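Local coordinates for protein glucokinase (Streptomyces griseus, PDB 3VGL) that probably catalyses the ATP-dependent phosphorylation of D-glucose to glucose 6-phosphate, as a zinc-containing glucokinase of the ROK family, at residues L3-D8 with G50-H55; D70-V75 with L144-F149. All blocks are in the same frame, centred on the assembly; numbering follows the deposited sequence.

Contact 1: L3-D8 with G50-H55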
loop_
_atom_site.group_PDB
_atom_site.type_symbol
_atom_site.label_atom_id
_atom_site.label_comp_id
_atom_site.label_asym_id
_atom_site.label_seq_id
_atom_site.Cartn_x
_atom_site.Cartn_y
_atom_site.Cartn_z
ATOM N N LEU A 3 45.280 -4.938 21.693
ATOM C CA LEU A 3 44.010 -4.243 21.880
ATOM C C LEU A 3 43.768 -3.243 20.768
ATOM O O LEU A 3 44.685 -2.569 20.310
ATOM C CB LEU A 3 44.017 -3.491 23.209
ATOM C CG LEU A 3 44.375 -4.320 24.446
ATOM C CD1 LEU A 3 44.449 -3.383 25.624
ATOM C CD2 LEU A 3 43.349 -5.384 24.697
ATOM N N THR A 4 42.515 -3.159 20.334
ATOM C CA THR A 4 42.086 -2.117 19.404
ATOM C C THR A 4 40.923 -1.368 20.028
ATOM O O THR A 4 40.367 -1.804 21.041
ATOM C CB THR A 4 41.621 -2.733 18.070
ATOM O OG1 THR A 4 40.609 -3.702 18.353
ATOM C CG2 THR A 4 42.796 -3.405 17.367
ATOM N N ILE A 5 40.564 -0.234 19.435
ATOM C CA ILE A 5 39.390 0.503 19.852
ATOM C C ILE A 5 38.316 0.333 18.795
ATOM O O ILE A 5 38.616 0.394 17.616
ATOM C CB ILE A 5 39.711 2.021 20.012
ATOM C CG1 ILE A 5 40.463 2.270 21.322
ATOM C CG2 ILE A 5 38.427 2.881 19.932
ATOM C CD1 ILE A 5 39.584 2.780 22.458
ATOM N N GLY A 6 37.085 0.076 19.230
ATOM C CA GLY A 6 35.927 0.155 18.319
ATOM C C GLY A 6 35.136 1.417 18.630
ATOM O O GLY A 6 34.957 1.769 19.798
ATOM N N VAL A 7 34.662 2.116 17.587
ATOM C CA VAL A 7 33.822 3.304 17.749
ATOM C C VAL A 7 32.559 3.134 16.902
ATOM O O VAL A 7 32.654 3.013 15.675
ATOM C CB VAL A 7 34.536 4.613 17.271
ATOM C CG1 VAL A 7 33.697 5.861 17.633
ATOM C CG2 VAL A 7 35.933 4.724 17.869
ATOM N N ASP A 8 31.393 3.101 17.546
ATOM C CA ASP A 8 30.129 2.955 16.811
ATOM C C ASP A 8 29.517 4.337 16.735
ATOM O O ASP A 8 29.220 4.947 17.768
ATOM C CB ASP A 8 29.211 1.970 17.566
ATOM C CG ASP A 8 27.903 1.687 16.824
ATOM O OD1 ASP A 8 27.218 2.644 16.383
ATOM O OD2 ASP A 8 27.558 0.492 16.685
ATOM N N GLY A 50 39.027 8.991 25.367
ATOM C CA GLY A 50 38.359 8.527 26.587
ATOM C C GLY A 50 38.399 7.023 26.775
ATOM O O GLY A 50 38.725 6.526 27.856
ATOM N N ALA A 51 38.063 6.275 25.726
ATOM C CA ALA A 51 38.069 4.810 25.819
ATOM C C ALA A 51 39.496 4.242 25.969
ATOM O O ALA A 51 39.699 3.197 26.592
ATOM C CB ALA A 51 37.387 4.223 24.610
ATOM N N SER A 52 40.477 4.974 25.436
ATOM C CA SER A 52 41.858 4.495 25.391
ATOM C C SER A 52 42.579 4.672 26.720
ATOM O O SER A 52 43.637 4.092 26.893
ATOM C CB SER A 52 42.649 5.206 24.286
ATOM O OG SER A 52 42.172 4.770 23.013
ATOM N N GLU A 53 42.021 5.473 27.633
ATOM C CA GLU A 53 42.660 5.736 28.951
ATOM C C GLU A 53 43.112 4.453 29.615
ATOM O O GLU A 53 42.296 3.576 29.870
ATOM C CB GLU A 53 41.705 6.499 29.893
ATOM C CG GLU A 53 42.277 6.863 31.272
ATOM C CD GLU A 53 41.317 7.697 32.142
ATOM O OE1 GLU A 53 40.176 7.970 31.687
ATOM O OE2 GLU A 53 41.707 8.070 33.281
ATOM N N GLY A 54 44.414 4.360 29.907
ATOM C CA GLY A 54 44.986 3.191 30.567
ATOM C C GLY A 54 45.415 2.037 29.691
ATOM O O GLY A 54 45.981 1.059 30.193
ATOM N N HIS A 55 45.164 2.130 28.387
ATOM C CA HIS A 55 45.348 0.958 27.531
ATOM C C HIS A 55 46.285 1.229 26.373
ATOM O O HIS A 55 46.263 2.301 25.786
ATOM C CB HIS A 55 43.994 0.469 26.983
ATOM C CG HIS A 55 43.009 0.097 28.050
ATOM N ND1 HIS A 55 43.018 -1.128 28.687
ATOM C CD2 HIS A 55 41.996 0.803 28.607
ATOM C CE1 HIS A 55 42.043 -1.168 29.576
ATOM N NE2 HIS A 55 41.414 -0.006 29.556
#
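L3 lays its CD1 methyl obliquely against the imidazole of H55, 4.1 Å from ND1 and equally far from CB of that histidine. Its CG stands beside the backbone N and anti to the carbonyl carbon (chi1 -53°), and from there the branch reaches across to the loop that follows the helix. L26 touches both side chains from a neighbouring loop. Two residues on, I5 points the same way and brings its delta methyl against two residues of the helix end. CD1 of I5 presses on CB of A51 at 3.4 Å, tighter than usual for two carbons, and lies 3.3 Å from OG of S52. The isoleucine's chi2 of -100°, away from a staggered value, accompanies this close fit. The serine hydroxyl meets only carbon here; its hydrogen bond runs back to the carbonyl O of V48, one turn earlier in the helix. The arrangement is that of a helix packed on a sheet in the actin-like ATPase fold of the ROK family: helix 37-52 ends over strand 3-9, and the chain returns as strand 57-64, parallel to and beside it. A type II turn from S52 to H55 starts that return, closed by a 2.9 Å bond from H55 N to S52 O. Further along, the strand leaves the helix end behind, and D8 touches the bound ATP analogue.

Contact 2: D70-V75 with L144-F149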
loop_
_atom_site.group_PDB
_atom_site.type_symbol
_atom_site.label_atom_id
_atom_site.label_comp_id
_atom_site.label_asym_id
_atom_site.label_seq_id
_atom_site.Cartn_x
_atom_site.Cartn_y
_atom_site.Cartn_z
ATOM N N ASP A 70 33.674 0.261 -0.772
ATOM C CA ASP A 70 34.327 -1.059 -0.776
ATOM C C ASP A 70 35.763 -1.021 -0.234
ATOM O O ASP A 70 36.307 -2.045 0.189
ATOM C CB ASP A 70 34.310 -1.665 -2.187
ATOM C CG ASP A 70 34.962 -0.761 -3.216
ATOM O OD1 ASP A 70 34.484 0.381 -3.398
ATOM O OD2 ASP A 70 35.958 -1.192 -3.838
ATOM N N LYS A 71 36.357 0.165 -0.259
ATOM C CA LYS A 71 37.689 0.393 0.312
ATOM C C LYS A 71 37.663 0.608 1.833
ATOM O O LYS A 71 38.712 0.768 2.460
ATOM C CB LYS A 71 38.379 1.578 -0.376
ATOM C CG LYS A 71 38.596 1.380 -1.874
ATOM C CD LYS A 71 39.815 2.132 -2.390
ATOM C CE LYS A 71 41.073 1.250 -2.345
ATOM N NZ LYS A 71 42.293 1.934 -2.854
ATOM N N ARG A 72 36.469 0.616 2.427
ATOM C CA ARG A 72 36.335 0.721 3.889
ATOM C C ARG A 72 37.019 1.976 4.449
ATOM O O ARG A 72 37.777 1.917 5.433
ATOM C CB ARG A 72 36.810 -0.569 4.585
ATOM C CG ARG A 72 35.975 -1.802 4.199
ATOM C CD ARG A 72 36.731 -3.087 4.460
ATOM N NE ARG A 72 36.585 -4.024 3.350
ATOM C CZ ARG A 72 37.164 -5.223 3.306
ATOM N NH1 ARG A 72 37.915 -5.639 4.319
ATOM N NH2 ARG A 72 36.985 -6.010 2.250
ATOM N N ALA A 73 36.749 3.108 3.804
ATOM C CA ALA A 73 37.419 4.364 4.139
ATOM C C ALA A 73 36.526 5.602 4.137
ATOM O O ALA A 73 36.843 6.611 4.774
ATOM C CB ALA A 73 38.606 4.582 3.201
ATOM N N THR A 74 35.413 5.521 3.414
ATOM C CA THR A 74 34.592 6.680 3.132
ATOM C C THR A 74 33.124 6.361 3.354
ATOM O O THR A 74 32.645 5.311 2.932
ATOM C CB THR A 74 34.789 7.095 1.669
ATOM O OG1 THR A 74 36.156 7.488 1.493
ATOM C CG2 THR A 74 33.884 8.248 1.265
ATOM N N VAL A 75 32.432 7.265 4.038
ATOM C CA VAL A 75 30.966 7.183 4.131
ATOM C C VAL A 75 30.375 7.891 2.903
ATOM O O VAL A 75 30.371 9.115 2.839
ATOM C CB VAL A 75 30.423 7.777 5.461
ATOM C CG1 VAL A 75 28.893 7.535 5.555
ATOM C CG2 VAL A 75 31.119 7.129 6.694
ATOM N N LEU A 144 31.853 -11.851 6.067
ATOM C CA LEU A 144 31.063 -10.625 5.906
ATOM C C LEU A 144 30.991 -10.241 4.428
ATOM O O LEU A 144 32.012 -10.236 3.723
ATOM C CB LEU A 144 31.702 -9.506 6.745
ATOM C CG LEU A 144 30.977 -8.163 6.821
ATOM C CD1 LEU A 144 29.587 -8.281 7.470
ATOM C CD2 LEU A 144 31.858 -7.152 7.579
ATOM N N ARG A 145 29.777 -9.945 3.944
ATOM C CA ARG A 145 29.590 -9.599 2.543
ATOM C C ARG A 145 29.141 -8.154 2.373
ATOM O O ARG A 145 28.022 -7.787 2.738
ATOM C CB ARG A 145 28.573 -10.528 1.876
ATOM C CG ARG A 145 28.848 -12.015 2.065
ATOM C CD ARG A 145 30.140 -12.452 1.380
ATOM N NE ARG A 145 30.400 -13.860 1.653
ATOM C CZ ARG A 145 31.298 -14.595 1.000
ATOM N NH1 ARG A 145 32.006 -14.075 0.008
ATOM N NH2 ARG A 145 31.469 -15.868 1.329
ATOM N N ARG A 146 30.017 -7.354 1.780
ATOM C CA ARG A 146 29.787 -5.923 1.611
ATOM C C ARG A 146 29.316 -5.558 0.201
ATOM O O ARG A 146 28.935 -4.416 -0.050
ATOM C CB ARG A 146 31.067 -5.136 1.982
ATOM C CG ARG A 146 31.571 -5.395 3.400
ATOM C CD ARG A 146 32.954 -4.804 3.529
ATOM N NE ARG A 146 33.660 -5.194 4.750
ATOM C CZ ARG A 146 34.355 -6.319 4.905
ATOM N NH1 ARG A 146 34.426 -7.222 3.922
ATOM N NH2 ARG A 146 34.984 -6.537 6.053
ATOM N N GLY A 147 29.348 -6.526 -0.717
ATOM C CA GLY A 147 28.954 -6.320 -2.106
ATOM C C GLY A 147 30.023 -5.668 -2.968
ATOM O O GLY A 147 31.110 -5.332 -2.477
ATOM N N ARG A 148 29.712 -5.478 -4.244
ATOM C CA ARG A 148 30.676 -4.947 -5.220
ATOM C C ARG A 148 31.158 -3.531 -4.895
ATOM O O ARG A 148 32.350 -3.203 -5.084
ATOM C CB ARG A 148 30.086 -5.026 -6.628
ATOM C CG ARG A 148 30.800 -4.200 -7.676
ATOM C CD ARG A 148 32.201 -4.744 -8.013
ATOM N NE ARG A 148 32.838 -3.921 -9.034
ATOM C CZ ARG A 148 33.479 -2.781 -8.790
ATOM N NH1 ARG A 148 33.574 -2.310 -7.552
ATOM N NH2 ARG A 148 34.012 -2.108 -9.803
ATOM N N PHE A 149 30.245 -2.698 -4.408
ATOM C CA PHE A 149 30.550 -1.300 -4.148
ATOM C C PHE A 149 30.591 -0.963 -2.668
ATOM O O PHE A 149 30.713 0.211 -2.302
ATOM C CB PHE A 149 29.593 -0.391 -4.921
ATOM C CG PHE A 149 29.589 -0.649 -6.405
ATOM C CD1 PHE A 149 30.672 -0.261 -7.203
ATOM C CD2 PHE A 149 28.502 -1.274 -7.012
ATOM C CE1 PHE A 149 30.653 -0.495 -8.563
ATOM C CE2 PHE A 149 28.490 -1.519 -8.386
ATOM C CZ PHE A 149 29.562 -1.125 -9.165
HETATM O O HOH W 1 32.130 2.166 -3.517
#
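R72 lays its guanidinium flat over that of R146, the two CZ atoms 3.4 Å apart and the planes only 5° from parallel. The overlap is nearly complete: NH2 of R72 lies 3.3 Å from NH1 of R146, and the two NE atoms are 3.4 Å apart, donor facing donor. The side chains themselves cross at about a right angle. R146 runs extended from CG to NE, whereas R72 bends at chi3 (-136°), which turns its planar end onto its partner. L144 CD2 lies against the opposite face of the R146 guanidinium, toward its rim.

A different chemistry operates where D70 meets R148 and F149. CB of D70 packs 3.8 Å from the carbonyl O of R148, and a water bridges D70 and F149, donating to OD1 of D70 at 3.0 Å and to the main-chain O of F149 at 2.7 Å. F149 N is held by D252 of a neighbouring subunit, so this loop also takes part in the oligomer interface.

E103, on strand 100-104, forms a salt bridge with NE of R146 and also touches R72. Its negative charge would be expected to make the pairing of two cations tolerable. The stack therefore probably depends on that shared carboxylate, the planar groups meeting face to face and not by donor-acceptor bonds.

In the fold
The two contacts illustrate how chemistry follows position in a fold. Contact 1 is partly buried and joins regular elements, a strand of one five-stranded sheet and the end of the helix packed on it; contact 2 lies at the surface and joins two loops, one between short strands 67-68 and 75-77, the other after strand 143-144, the outermost strand, within this chain, of the second large sheet. Methyl groups resting on a methyl, a hydroxyl and an imidazole carry the first, arginines and a water the second. They share no element and do not touch, their centres lying about 24 Å apart. Contact 1 meets no other subunit, whereas the 144-149 loop of contact 2 also borders a neighbouring one.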